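Local coordinates for protein subclass B3 metallo-beta-lactamase (Sphingobium indicum, PDB 7LUU) that probably hydrolyses beta-lactam antibiotics, as a subclass B3 metallo-beta-lactamase with two zinc ions in its active site, at residues 234-239 with 243-248. Sequence-based numbering, arbitrary orientation.
Sequences YRFTAP and PIVKGF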
loop_
_atom_site.group_PDB
_atom_site.type_symbol
_atom_site.label_atom_id
_atom_site.label_comp_id
_atom_site.label_asym_id
_atom_site.label_seq_id
_atom_site.Cartn_x
_atom_site.Cartn_y
_atom_site.Cartn_z
ATOM N N TYR A 234 20.053 11.346 -3.879
ATOM C CA TYR A 234 20.117 10.107 -3.115
ATOM C C TYR A 234 20.896 9.049 -3.878
ATOM O O TYR A 234 20.744 8.911 -5.097
ATOM C CB TYR A 234 18.725 9.567 -2.847
ATOM C CG TYR A 234 18.660 8.333 -1.976
ATOM C CD1 TYR A 234 18.734 8.453 -0.578
ATOM C CD2 TYR A 234 18.564 7.060 -2.546
ATOM C CE1 TYR A 234 18.650 7.308 0.233
ATOM C CE2 TYR A 234 18.496 5.898 -1.757
ATOM C CZ TYR A 234 18.530 6.055 -0.352
ATOM O OH TYR A 234 18.446 4.933 0.435
ATOM N N ARG A 235 21.713 8.268 -3.162
ATOM C CA ARG A 235 22.417 7.173 -3.822
ATOM C C ARG A 235 22.100 5.875 -3.112
ATOM O O ARG A 235 22.462 5.684 -1.938
ATOM C CB ARG A 235 23.927 7.382 -3.827
ATOM C CG ARG A 235 24.304 8.697 -4.568
ATOM C CD ARG A 235 24.127 8.486 -6.106
ATOM N NE ARG A 235 24.524 9.713 -6.793
ATOM C CZ ARG A 235 23.666 10.678 -7.125
ATOM N NH1 ARG A 235 22.363 10.547 -6.813
ATOM N NH2 ARG A 235 24.106 11.788 -7.747
ATOM N N PHE A 236 21.522 4.939 -3.857
ATOM C CA PHE A 236 21.328 3.592 -3.304
ATOM C C PHE A 236 22.624 2.867 -3.063
ATOM O O PHE A 236 22.641 1.908 -2.261
ATOM C CB PHE A 236 20.460 2.763 -4.271
ATOM C CG PHE A 236 18.982 3.161 -4.277
ATOM C CD1 PHE A 236 18.529 4.148 -5.194
ATOM C CD2 PHE A 236 18.068 2.529 -3.444
ATOM C CE1 PHE A 236 17.140 4.494 -5.234
ATOM C CE2 PHE A 236 16.689 2.892 -3.435
ATOM C CZ PHE A 236 16.243 3.849 -4.346
ATOM N N THR A 237 23.707 3.265 -3.767
ATOM C CA THR A 237 25.011 2.639 -3.579
ATOM C C THR A 237 25.822 3.244 -2.424
ATOM O O THR A 237 26.942 2.760 -2.163
ATOM C CB THR A 237 25.852 2.716 -4.878
ATOM O OG1 THR A 237 25.960 4.069 -5.319
ATOM C CG2 THR A 237 25.171 1.867 -5.964
ATOM N N ALA A 238 25.292 4.246 -1.714
ATOM C CA ALA A 238 26.030 4.818 -0.598
ATOM C C ALA A 238 26.023 3.829 0.564
ATOM O O ALA A 238 25.036 3.125 0.771
ATOM C CB ALA A 238 25.432 6.138 -0.168
ATOM N N PRO A 239 27.096 3.753 1.348
ATOM C CA PRO A 239 27.046 2.858 2.516
ATOM C C PRO A 239 25.870 3.134 3.441
ATOM O O PRO A 239 25.293 2.167 3.978
ATOM C CB PRO A 239 28.393 3.114 3.202
ATOM C CG PRO A 239 29.317 3.443 2.031
ATOM C CD PRO A 239 28.472 4.248 1.069
ATOM N N PRO A 243 20.807 -0.387 4.477
ATOM C CA PRO A 243 19.528 -0.964 4.969
ATOM C C PRO A 243 18.455 -0.992 3.923
ATOM O O PRO A 243 17.645 -1.939 3.939
ATOM C CB PRO A 243 19.157 -0.073 6.158
ATOM C CG PRO A 243 20.532 0.441 6.651
ATOM C CD PRO A 243 21.298 0.678 5.356
ATOM N N ILE A 244 18.416 0.015 3.035
ATOM C CA ILE A 244 17.409 0.056 1.958
ATOM C C ILE A 244 17.688 -1.051 0.934
ATOM O O ILE A 244 16.772 -1.754 0.491
ATOM C CB ILE A 244 17.403 1.467 1.312
ATOM C CG1 ILE A 244 16.643 2.496 2.156
ATOM C CG2 ILE A 244 16.876 1.474 -0.153
ATOM C CD1 ILE A 244 15.090 2.302 2.156
ATOM N N VAL A 245 18.957 -1.220 0.535
ATOM C CA VAL A 245 19.310 -2.226 -0.457
ATOM C C VAL A 245 19.166 -3.641 0.112
ATOM O O VAL A 245 18.622 -4.528 -0.550
ATOM C CB VAL A 245 20.728 -1.970 -0.970
ATOM C CG1 VAL A 245 21.157 -3.161 -1.828
ATOM C CG2 VAL A 245 20.690 -0.650 -1.810
ATOM N N LYS A 246 19.650 -3.875 1.336
ATOM C CA LYS A 246 19.403 -5.171 1.969
ATOM C C LYS A 246 17.909 -5.381 2.144
ATOM O O LYS A 246 17.426 -6.524 2.115
ATOM C CB LYS A 246 20.096 -5.205 3.328
ATOM C CG LYS A 246 21.632 -5.334 3.206
ATOM C CD LYS A 246 22.008 -6.134 1.951
ATOM C CE LYS A 246 23.522 -6.231 1.613
ATOM N NZ LYS A 246 23.939 -7.654 1.299
ATOM N N GLY A 247 17.186 -4.271 2.341
ATOM C CA GLY A 247 15.728 -4.346 2.435
ATOM C C GLY A 247 15.101 -4.886 1.168
ATOM O O GLY A 247 14.290 -5.830 1.210
ATOM N N PHE A 248 15.554 -4.379 0.011
ATOM C CA PHE A 248 15.035 -4.909 -1.249
ATOM C C PHE A 248 15.312 -6.406 -1.375
ATOM O O PHE A 248 14.433 -7.162 -1.836
ATOM C CB PHE A 248 15.668 -4.188 -2.446
ATOM C CG PHE A 248 14.915 -2.943 -2.895
ATOM C CD1 PHE A 248 13.614 -3.018 -3.366
ATOM C CD2 PHE A 248 15.528 -1.663 -2.794
ATOM C CE1 PHE A 248 12.910 -1.835 -3.769
ATOM C CE2 PHE A 248 14.818 -0.508 -3.143
ATOM C CZ PHE A 248 13.570 -0.604 -3.662
#
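Phe-236 reaches from a type I beta turn, Arg-235 to Ala-238, to the first turns of helix 242-257, where it meets Ile-244, Val-245 and Phe-248. The turn lies in the loop that leads into this helix, within the metallo-beta-lactamase fold, so the chain folds back on itself over a short span. No hydrogen bond joins the two segments; the contact is mostly apolar. The CB of Phe-236 lies 4.2 Å from Val-245 CG2. Its CG stands anti to the carbonyl carbon (chi1 -73°), which sends the ring toward the helix. CD2 and CE2 form the edge that meets Ile-244: CE2 is 3.6 Å from Ile-244 CG2, with the methyl near the ring plane. CE2 also lies 3.9 Å from Phe-248 CE2. There it approaches the edge of the Phe-248 ring, in that ring's plane, and the two side chains cross at about a right angle. CD1, on the opposite edge from CD2, lies in the plane of the Tyr-234 ring, at its edge. Tyr-234 CE2 sits 3.6 Å above the plane of the Phe-236 ring, over its centre, with the two rings nearly at right angles.

Arg-297 of helix 282-300 also touches Phe-236. The Phe-248 side chain packs on Ser-290 and Leu-294 of that helix and comes within about 5 Å of the side chain of the zinc ligand His-200. The contact thus ties the loop to the part of helix 242-257 whose Phe-248 lies close to a zinc ligand. The backbone takes part as well: Phe-236 O lies 3.2 Å from the methyl carbon Val-245 CG2. At the tip of Tyr-234, OH lies 3.5 Å from Ile-244 CG1.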